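Local structure of enoyl-CoA hydratase (3T3W) at residues F[240-243]-F[244-248]; F[160-164]-F[165-169]; F[232-235]-F[236-240]. The protein probably hydrates 2-enoyl-CoA thioesters in lipid metabolism, as a hexameric member of the crotonase family. One frame throughout, in Å; residues are numbered along the deposited sequence.

Three local contacts show how a crotonase-like subunit joins a mid-chain loop to its C-terminal helices and to other subunits. Following the chain, interaction 2 comes first: residues 160-169 turn out of a loop into helix 167-171 and place one ligand of the zinc ion. Interaction 3 follows on the last turns of helix 222-239, and interaction 1 on the first turns of helix 241-263; the two share G240, the glycine that ends one helix and caps the next. None nests within or crosses another, and each closes only a turn of chain. They meet in space, W169 and Y164 of interaction 2 packing against F241 of interaction 1, and W169 reaching Q239 of interaction 3.

Interaction 1 (F[240-243]-F[244-248]); sequences GFYA and AIQSV
Y242 and Q246, like F241 and I245, meet one turn apart at the start of helix 241-263, the long C-terminal helix of this crotonase-like subunit, with G240 as its N-cap. The backbone bonds are those of a regular alpha-helix. A244 N gives its hydrogen to G240 O at 2.8 Å, so the N-cap carbonyl is taken up in the first turn, and I245 N, Q246 N and S247 N repeat the pattern with the carbonyls of F241, Y242 and A243.

The second subunit adds polar partners: its R230 holds Q246 OE1, and NE2 of its Q234 bonds to the backbone carbonyl A243 O. Its own Y242 stacks on Y242 here.

Both side-chain pairs are CH-pi contacts of an aliphatic carbon over a ring face. I245 CG1 lies 3.8 Å from the centroid of the F241 ring, 19° off its normal. The phenyl ring can lean forward along the helix because F241 CG is anti to the backbone N (chi1 -178°). W169 meets this ring edge-to-face, and Y164 packs against it as well. In the other pair, chi1 of Q246 (-63°) sets CG beside its backbone N and over the phenol, 4.1 Å from the centroid of the Y242 ring. A bend at chi2 then carries the amide across, leaving Q246 NE2 3.7 Å from Y242 CZ.

Interaction 2 (F[160-164]-F[165-169]); sequences GGVEY and HGHTW. With ZN (zinc ion), chain T.
Y164 and G166 close a tight bend about H165, an inverse gamma turn in which G166 N donates to Y164 O at 2.9 Å; the N-H...O angle of 138° shows how far this bond is from straight. The chain reaches the bend from G161, whose positive phi leaves no room for a side chain beside the preceding carbonyl, and it leaves into helix 167-171.

Among the side chains, the direct meeting is between V162 and H167, which cross at about a right angle. V162 CG2 comes to the edge of the imidazole, near its plane, 3.6 Å from H167 CE1. H167 CG is anti to its own carbonyl carbon (chi1 -47°), which turns the ring back over the loop. There H167 NE2 bonds to D152, whose carboxylate also takes the N-H of V162, so one acid fixes both partners.

H165 is held at both ring nitrogens. Its NE2 shares a hydrogen bond of 2.8 Å with T168 OG1, while ND1 meets a water that donates to G160 O and V162 O, bridging the loop. A second water accepts from H165 N and donates to E163 O at 2.7 Å. The H167 ring lies close by, its ND1 3.3 Å above the plane of the H165 ring, toward the rim.

The side chain of E163 leaves the turn, and its OE2 binds the zinc ion at 2.1 Å. E102, H252 and H256 complete the protein ligands, and a water is also bound; G161 O takes a hydrogen bond from H252 ND1, a second-shell link. An inverse gamma turn thus leads into helix 167-171, and the neighbouring E163 supplies one carboxylate of a Glu/His zinc site.

Interaction 3 (F[232-235]-F[236-240]); sequences VNQT and LDVQG. With EDO (1,2-ethanediol), chain H.
T235 meets Q239, and L236 meets V232, each one turn apart near the end of helix 222-239; T235 and L236 are the residues most buried by this contact. T235 O accepts Q239 N at 2.9 Å, and the side chain of Q239 runs back along the same turn: it crosses T235 obliquely and leaves NE2 3.8 Å from T235 CG2. T235 OG1 instead bonds to A231 O, one turn earlier, so the methyl rather than the hydroxyl faces the amide.

L236 N bonds to V232 O, and its side chain follows the helix back, CD1 4.4 Å from V232 CG1, a loose apolar meeting. CD1 also comes within 3.9 Å of O2 of an ethanediol, probably from the crystallisation liquor. This O2 makes a weak hydrogen bond to N233 OD1, whose stronger partner is K177 NZ of the fifth subunit.

Q234, with its chain bent at chi2 (64°), lays NE2 3.5 Å from V238 CG2 and bonds through it to A243 O of the second subunit. Its OE1 receives a water proton at 2.8 Å, and the same water donates to D237 OD2 at 2.6 Å, bridging amide and carboxylate planes that stand 68° apart.

The helix ends at G240 in a Schellman motif. D237 OD2 has R114, in a salt bridge, besides the water, and OD1 a weak bond from Y242 N of the next helix, which would probably favour the ionised carboxylate.

Interaction 1 (F[240-243]-F[244-248])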
ATOM      1  N   GLY F 240       5.158   2.990   1.736  1.00  7.42           N
ATOM      2  CA  GLY F 240       5.312   3.154   0.288  1.00  7.09           C
ATOM      3  C   GLY F 240       6.568   3.866  -0.171  1.00  6.66           C
ATOM      4  O   GLY F 240       6.705   4.156  -1.366  1.00  6.50           O
ATOM      5  N   PHE F 241       7.529   4.103   0.720  1.00  6.74           N
ATOM      6  CA  PHE F 241       8.687   4.892   0.358  1.00  6.85           C
ATOM      7  C   PHE F 241       9.466   4.346  -0.836  1.00  7.05           C
ATOM      8  O   PHE F 241       9.640   5.050  -1.825  1.00  6.68           O
ATOM      9  CB  PHE F 241       9.605   5.131   1.577  1.00  7.24           C
ATOM     10  CG  PHE F 241      10.789   5.969   1.268  1.00  7.59           C
ATOM     11  CD1 PHE F 241      10.647   7.331   1.071  1.00  8.31           C
ATOM     12  CD2 PHE F 241      12.052   5.429   1.169  1.00  8.03           C
ATOM     13  CE1 PHE F 241      11.732   8.143   0.737  1.00  8.11           C
ATOM     14  CE2 PHE F 241      13.156   6.258   0.866  1.00  7.99           C
ATOM     15  CZ  PHE F 241      12.986   7.602   0.616  1.00  8.13           C
ATOM     16  N   TYR F 242       9.932   3.089  -0.766  1.00  7.09           N
ATOM     17  CA  TYR F 242      10.661   2.503  -1.900  1.00  7.23           C
ATOM     18  C   TYR F 242       9.854   2.599  -3.199  1.00  6.89           C
ATOM     19  O   TYR F 242      10.366   3.066  -4.225  1.00  6.89           O
ATOM     20  CB  TYR F 242      10.974   1.026  -1.633  1.00  7.84           C
ATOM     21  CG  TYR F 242      11.770   0.396  -2.761  1.00  8.08           C
ATOM     22  CD1 TYR F 242      11.154  -0.316  -3.802  1.00  8.34           C
ATOM     23  CD2 TYR F 242      13.148   0.477  -2.764  1.00  8.76           C
ATOM     24  CE1 TYR F 242      11.922  -0.918  -4.794  1.00  8.73           C
ATOM     25  CE2 TYR F 242      13.915  -0.095  -3.813  1.00  8.81           C
ATOM     26  CZ  TYR F 242      13.283  -0.794  -4.805  1.00  9.09           C
ATOM     27  OH  TYR F 242      14.050  -1.441  -5.825  1.00 10.43           O
ATOM     28  N   ALA F 243       8.610   2.171  -3.166  1.00  6.59           N
ATOM     29  CA  ALA F 243       7.758   2.168  -4.371  1.00  6.59           C
ATOM     30  C   ALA F 243       7.544   3.599  -4.916  1.00  6.24           C
ATOM     31  O   ALA F 243       7.587   3.803  -6.128  1.00  6.01           O
ATOM     32  CB  ALA F 243       6.390   1.484  -4.089  1.00  6.85           C
ATOM     33  N   ALA F 244       7.364   4.577  -4.041  1.00  5.92           N
ATOM     34  CA  ALA F 244       7.118   5.959  -4.450  1.00  5.99           C
ATOM     35  C   ALA F 244       8.361   6.573  -5.054  1.00  5.99           C
ATOM     36  O   ALA F 244       8.316   7.281  -6.084  1.00  5.94           O
ATOM     37  CB  ALA F 244       6.596   6.804  -3.265  1.00  5.80           C
ATOM     38  N   ILE F 245       9.514   6.289  -4.455  1.00  6.15           N
ATOM     39  CA  ILE F 245      10.794   6.769  -5.011  1.00  6.59           C
ATOM     40  C   ILE F 245      11.021   6.235  -6.438  1.00  6.56           C
ATOM     41  O   ILE F 245      11.393   6.959  -7.350  1.00  6.40           O
ATOM     42  CB  ILE F 245      11.969   6.331  -4.101  1.00  6.74           C
ATOM     43  CG1 ILE F 245      11.968   7.156  -2.796  1.00  6.82           C
ATOM     44  CG2 ILE F 245      13.298   6.510  -4.844  1.00  7.26           C
ATOM     45  CD1 ILE F 245      12.402   8.603  -2.973  1.00  6.70           C
ATOM     46  N   GLN F 246      10.742   4.958  -6.641  1.00  6.75           N
ATOM     47  CA  GLN F 246      10.843   4.372  -7.964  1.00  7.16           C
ATOM     48  C   GLN F 246       9.853   5.021  -8.952  1.00  7.22           C
ATOM     49  O   GLN F 246      10.211   5.315 -10.128  1.00  7.22           O
ATOM     50  CB  GLN F 246      10.693   2.850  -7.898  1.00  7.69           C
ATOM     51  CG  GLN F 246      11.774   2.107  -7.107  1.00  8.11           C
ATOM     52  CD  GLN F 246      13.167   2.293  -7.657  1.00  8.54           C
ATOM     53  OE1 GLN F 246      13.364   2.487  -8.865  1.00  8.83           O
ATOM     54  NE2 GLN F 246      14.173   2.193  -6.769  1.00  8.75           N
ATOM     55  N   SER F 247       8.622   5.265  -8.490  1.00  7.13           N
ATOM     56  CA  SER F 247       7.615   5.887  -9.328  0.50  7.06           C
ATOM     57  C   SER F 247       8.045   7.265  -9.795  1.00  7.06           C
ATOM     58  O   SER F 247       7.923   7.599 -11.004  1.00  6.88           O
ATOM     59  CB  SER F 247       6.278   5.957  -8.589  0.50  7.02           C
ATOM     60  OG  SER F 247       5.215   6.180  -9.477  0.50  6.73           O
ATOM     61  N   VAL F 248       8.546   8.083  -8.871  1.00  6.86           N
ATOM     62  CA  VAL F 248       8.872   9.454  -9.216  1.00  6.75           C
ATOM     63  C   VAL F 248      10.114   9.512 -10.097  1.00  7.01           C
ATOM     64  O   VAL F 248      10.238  10.389 -10.949  1.00  6.98           O
ATOM     65  CB  VAL F 248       8.966  10.377  -7.969  1.00  6.73           C
ATOM     66  CG1 VAL F 248       9.283  11.800  -8.419  1.00  6.71           C
ATOM     67  CG2 VAL F 248       7.622  10.350  -7.209  1.00  6.53           C
TER

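Interaction 2 (F[160-164]-F[165-169])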
ATOM      1  N   GLY F 160      10.418  17.758 -13.129  1.00 11.07           N
ATOM      2  CA  GLY F 160       9.543  17.793 -11.980  1.00 10.49           C
ATOM      3  C   GLY F 160      10.182  17.407 -10.645  1.00 10.34           C
ATOM      4  O   GLY F 160       9.784  16.390 -10.047  1.00 10.93           O
ATOM      5  N   GLY F 161      11.202  18.146 -10.222  1.00  9.46           N
ATOM      6  CA  GLY F 161      11.922  17.815  -8.994  1.00  9.57           C
ATOM      7  C   GLY F 161      13.072  16.867  -9.306  1.00  9.29           C
ATOM      8  O   GLY F 161      13.081  16.181 -10.358  1.00  9.17           O
ATOM      9  N   VAL F 162      14.020  16.773  -8.386  1.00  9.45           N
ATOM     10  CA  VAL F 162      15.191  15.874  -8.580  1.00  8.99           C
ATOM     11  C   VAL F 162      14.800  14.393  -8.548  1.00 10.04           C
ATOM     12  O   VAL F 162      13.627  14.009  -8.266  1.00 10.03           O
ATOM     13  CB  VAL F 162      16.300  16.170  -7.550  1.00  9.35           C
ATOM     14  CG1 VAL F 162      16.873  17.594  -7.791  1.00  9.36           C
ATOM     15  CG2 VAL F 162      15.762  16.024  -6.115  1.00  8.98           C
ATOM     16  N   GLU F 163      15.806  13.559  -8.826  1.00  9.17           N
ATOM     17  CA  GLU F 163      15.594  12.147  -9.159  1.00  8.97           C
ATOM     18  C   GLU F 163      15.105  11.288  -8.008  1.00  8.80           C
ATOM     19  O   GLU F 163      14.487  10.238  -8.243  1.00  9.65           O
ATOM     20  CB  GLU F 163      16.946  11.570  -9.623  1.00  8.83           C
ATOM     21  CG  GLU F 163      17.434  12.082 -10.977  1.00  8.81           C
ATOM     22  CD  GLU F 163      18.170  13.441 -10.986  1.00  9.23           C
ATOM     23  OE1 GLU F 163      18.241  14.125  -9.939  1.00  9.60           O
ATOM     24  OE2 GLU F 163      18.631  13.832 -12.092  1.00  9.25           O
ATOM     25  N   TYR F 164      15.392  11.704  -6.778  1.00  8.29           N
ATOM     26  CA  TYR F 164      15.086  10.980  -5.551  1.00  8.45           C
ATOM     27  C   TYR F 164      14.089  11.869  -4.820  1.00  7.87           C
ATOM     28  O   TYR F 164      14.456  12.910  -4.230  1.00  8.20           O
ATOM     29  CB  TYR F 164      16.363  10.806  -4.741  1.00  8.49           C
ATOM     30  CG  TYR F 164      16.307  10.062  -3.413  1.00  8.92           C
ATOM     31  CD1 TYR F 164      16.696   8.732  -3.327  1.00  9.36           C
ATOM     32  CD2 TYR F 164      15.994  10.706  -2.223  1.00  9.31           C
ATOM     33  CE1 TYR F 164      16.704   8.039  -2.111  1.00  9.79           C
ATOM     34  CE2 TYR F 164      16.050  10.042  -0.995  1.00  9.81           C
ATOM     35  CZ  TYR F 164      16.417   8.695  -0.944  1.00  9.57           C
ATOM     36  OH  TYR F 164      16.498   8.006   0.251  1.00 10.48           O
ATOM     37  N   HIS F 165      12.826  11.499  -4.921  1.00  7.55           N
ATOM     38  CA  HIS F 165      11.745  12.346  -4.442  1.00  7.40           C
ATOM     39  C   HIS F 165      11.518  12.164  -2.942  1.00  7.38           C
ATOM     40  O   HIS F 165      10.564  11.536  -2.503  1.00  7.66           O
ATOM     41  CB  HIS F 165      10.444  12.123  -5.239  1.00  7.47           C
ATOM     42  CG  HIS F 165       9.375  13.138  -4.917  1.00  7.58           C
ATOM     43  ND1 HIS F 165       9.285  14.327  -5.575  1.00  7.66           N
ATOM     44  CD2 HIS F 165       8.436  13.183  -3.894  1.00  7.79           C
ATOM     45  CE1 HIS F 165       8.289  15.048  -5.020  1.00  7.91           C
ATOM     46  NE2 HIS F 165       7.781  14.356  -3.993  1.00  7.48           N
ATOM     47  N   GLY F 166      12.375  12.798  -2.155  1.00  7.05           N
ATOM     48  CA  GLY F 166      12.198  12.903  -0.714  1.00  7.09           C
ATOM     49  C   GLY F 166      11.191  13.993  -0.336  1.00  6.94           C
ATOM     50  O   GLY F 166      10.715  14.028   0.789  1.00  7.17           O
ATOM     51  N   HIS F 167      10.905  14.902  -1.279  1.00  6.70           N
ATOM     52  CA  HIS F 167      10.245  16.151  -0.961  1.00  6.70           C
ATOM     53  C   HIS F 167       8.961  15.928  -0.177  1.00  6.35           C
ATOM     54  O   HIS F 167       8.717  16.585   0.859  1.00  6.82           O
ATOM     55  CB  HIS F 167       9.885  16.965  -2.223  1.00  6.63           C
ATOM     56  CG  HIS F 167      11.001  17.092  -3.233  1.00  6.95           C
ATOM     57  ND1 HIS F 167      11.561  16.005  -3.862  1.00  7.38           N
ATOM     58  CD2 HIS F 167      11.609  18.223  -3.775  1.00  7.26           C
ATOM     59  CE1 HIS F 167      12.493  16.440  -4.738  1.00  7.33           C
ATOM     60  NE2 HIS F 167      12.509  17.803  -4.698  1.00  7.26           N
ATOM     61  N   THR F 168       8.077  15.089  -0.686  1.00  6.07           N
ATOM     62  CA  THR F 168       6.785  14.878  -0.068  1.00  6.43           C
ATOM     63  C   THR F 168       6.901  14.296   1.343  1.00  6.78           C
ATOM     64  O   THR F 168       6.135  14.659   2.224  1.00  6.95           O
ATOM     65  CB  THR F 168       5.885  13.988  -0.947  1.00  6.48           C
ATOM     66  OG1 THR F 168       5.680  14.663  -2.197  1.00  6.74           O
ATOM     67  CG2 THR F 168       4.476  13.733  -0.329  1.00  6.77           C
ATOM     68  N   TRP F 169       7.819  13.340   1.493  1.00  6.59           N
ATOM     69  CA  TRP F 169       8.067  12.666   2.767  1.00  7.07           C
ATOM     70  C   TRP F 169       8.661  13.602   3.788  1.00  7.46           C
ATOM     71  O   TRP F 169       8.323  13.538   4.991  1.00  8.41           O
ATOM     72  CB  TRP F 169       9.041  11.525   2.527  1.00  6.72           C
ATOM     73  CG  TRP F 169       8.505  10.491   1.561  1.00  6.56           C
ATOM     74  CD1 TRP F 169       8.677  10.463   0.203  1.00  6.39           C
ATOM     75  CD2 TRP F 169       7.639   9.367   1.882  1.00  6.49           C
ATOM     76  NE1 TRP F 169       8.015   9.404  -0.350  1.00  6.49           N
ATOM     77  CE2 TRP F 169       7.335   8.711   0.615  1.00  6.45           C
ATOM     78  CE3 TRP F 169       7.086   8.860   3.059  1.00  6.85           C
ATOM     79  CZ2 TRP F 169       6.571   7.571   0.555  1.00  6.59           C
ATOM     80  CZ3 TRP F 169       6.311   7.683   2.990  1.00  6.86           C
ATOM     81  CH2 TRP F 169       6.046   7.066   1.761  1.00  6.91           C
TER
HETATM   82 ZN    ZN T 301      17.821  13.895 -14.053  1.00 11.01          ZN
HETATM   83  O   HOH W   1      10.927  14.908  -7.816  1.00  8.31           O
HETATM   84  O   HOH W   2      12.265   9.522  -6.827  1.00  7.35           O
HETATM   85  O   HOH W   3      18.154  15.963 -13.780  1.00 11.42           O

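Interaction 3 (F[232-235]-F[236-240])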
ATOM      1  N   VAL F 232      12.258   2.275  11.802  1.00  6.83           N
ATOM      2  CA  VAL F 232      11.711   3.468  11.147  1.00  6.81           C
ATOM      3  C   VAL F 232      11.698   3.333   9.616  1.00  6.71           C
ATOM      4  O   VAL F 232      10.717   3.641   8.960  1.00  6.60           O
ATOM      5  CB  VAL F 232      12.488   4.709  11.613  1.00  6.61           C
ATOM      6  CG1 VAL F 232      12.099   5.980  10.830  1.00  6.60           C
ATOM      7  CG2 VAL F 232      12.282   4.909  13.140  1.00  6.81           C
ATOM      8  N   ASN F 233      12.811   2.894   9.055  1.00  7.09           N
ATOM      9  CA  ASN F 233      12.958   2.791   7.599  1.00  7.23           C
ATOM     10  C   ASN F 233      11.997   1.749   6.998  1.00  6.95           C
ATOM     11  O   ASN F 233      11.455   1.968   5.906  1.00  6.80           O
ATOM     12  CB  ASN F 233      14.403   2.520   7.167  1.00  7.47           C
ATOM     13  CG  ASN F 233      15.258   3.775   7.163  1.00  7.78           C
ATOM     14  OD1 ASN F 233      14.774   4.843   7.498  1.00  8.93           O
ATOM     15  ND2 ASN F 233      16.549   3.655   6.799  1.00  8.49           N
ATOM     16  N   GLN F 234      11.777   0.657   7.695  1.00  7.24           N
ATOM     17  CA  GLN F 234      10.831  -0.357   7.252  1.00  7.62           C
ATOM     18  C   GLN F 234       9.380   0.153   7.383  1.00  7.29           C
ATOM     19  O   GLN F 234       8.552  -0.112   6.511  1.00  7.30           O
ATOM     20  CB  GLN F 234      11.021  -1.689   8.026  1.00  8.15           C
ATOM     21  CG  GLN F 234       9.966  -2.717   7.757  1.00  8.83           C
ATOM     22  CD  GLN F 234       9.926  -3.214   6.299  1.00  9.35           C
ATOM     23  OE1 GLN F 234      10.743  -2.832   5.461  1.00 10.35           O
ATOM     24  NE2 GLN F 234       8.949  -4.065   6.006  1.00 10.23           N
ATOM     25  N   THR F 235       9.069   0.906   8.443  1.00  6.89           N
ATOM     26  CA  THR F 235       7.782   1.582   8.528  1.00  6.74           C
ATOM     27  C   THR F 235       7.566   2.473   7.272  1.00  6.83           C
ATOM     28  O   THR F 235       6.527   2.402   6.643  1.00  6.94           O
ATOM     29  CB  THR F 235       7.617   2.407   9.821  1.00  6.72           C
ATOM     30  OG1 THR F 235       7.572   1.504  10.935  1.00  6.66           O
ATOM     31  CG2 THR F 235       6.311   3.218   9.799  1.00  6.63           C
ATOM     32  N   LEU F 236       8.574   3.260   6.901  1.00  6.98           N
ATOM     33  CA  LEU F 236       8.514   4.100   5.691  1.00  7.21           C
ATOM     34  C   LEU F 236       8.337   3.284   4.416  1.00  6.80           C
ATOM     35  O   LEU F 236       7.495   3.609   3.556  1.00  6.30           O
ATOM     36  CB  LEU F 236       9.758   4.984   5.580  1.00  7.60           C
ATOM     37  CG  LEU F 236       9.893   6.105   6.605  1.00  9.15           C
ATOM     38  CD1 LEU F 236      11.255   6.793   6.547  1.00  9.38           C
ATOM     39  CD2 LEU F 236       8.778   7.133   6.482  1.00 10.49           C
ATOM     40  N   ASP F 237       9.035   2.160   4.319  1.00  6.82           N
ATOM     41  CA  ASP F 237       8.848   1.319   3.131  1.00  6.98           C
ATOM     42  C   ASP F 237       7.456   0.619   3.071  1.00  6.97           C
ATOM     43  O   ASP F 237       6.871   0.528   1.978  1.00  7.23           O
ATOM     44  CB  ASP F 237      10.016   0.320   3.042  1.00  7.48           C
ATOM     45  CG  ASP F 237      11.296   0.992   2.587  1.00  7.83           C
ATOM     46  OD1 ASP F 237      11.214   1.907   1.715  1.00  8.29           O
ATOM     47  OD2 ASP F 237      12.414   0.583   3.042  1.00  8.75           O
ATOM     48  N   VAL F 238       6.914   0.202   4.222  1.00  6.84           N
ATOM     49  CA  VAL F 238       5.513  -0.251   4.294  1.00  7.04           C
ATOM     50  C   VAL F 238       4.537   0.846   3.874  1.00  7.21           C
ATOM     51  O   VAL F 238       3.561   0.575   3.162  1.00  7.28           O
ATOM     52  CB  VAL F 238       5.169  -0.867   5.656  1.00  7.08           C
ATOM     53  CG1 VAL F 238       3.680  -1.157   5.767  1.00  7.21           C
ATOM     54  CG2 VAL F 238       6.035  -2.146   5.845  1.00  7.15           C
ATOM     55  N   GLN F 239       4.804   2.071   4.326  1.00  7.31           N
ATOM     56  CA  GLN F 239       4.057   3.260   3.895  1.00  7.86           C
ATOM     57  C   GLN F 239       4.172   3.543   2.408  1.00  7.96           C
ATOM     58  O   GLN F 239       3.380   4.325   1.896  1.00  9.61           O
ATOM     59  CB  GLN F 239       4.499   4.513   4.643  1.00  7.82           C
ATOM     60  CG  GLN F 239       4.131   4.540   6.123  1.00  8.68           C
ATOM     61  CD  GLN F 239       4.683   5.776   6.833  1.00  9.64           C
ATOM     62  OE1 GLN F 239       5.419   6.604   6.237  1.00 11.70           O
ATOM     63  NE2 GLN F 239       4.275   5.963   8.093  1.00  9.81           N
ATOM     64  N   GLY F 240       5.158   2.990   1.736  1.00  7.42           N
ATOM     65  CA  GLY F 240       5.312   3.154   0.288  1.00  7.09           C
ATOM     66  C   GLY F 240       6.568   3.866  -0.171  1.00  6.66           C
ATOM     67  O   GLY F 240       6.705   4.156  -1.366  1.00  6.50           O
TER
HETATM   68  C1  EDO H 303      15.208  10.168   7.463  1.00 20.15           C
HETATM   69  O1  EDO H 303      15.519   9.558   8.682  1.00 17.73           O
HETATM   70  C2  EDO H 303      14.234   9.328   6.691  1.00 21.69           C
HETATM   71  O2  EDO H 303      14.915   8.114   6.307  1.00 24.25           O
HETATM   72  O   HOH W   4      12.988  -1.322   4.721  1.00 12.43           O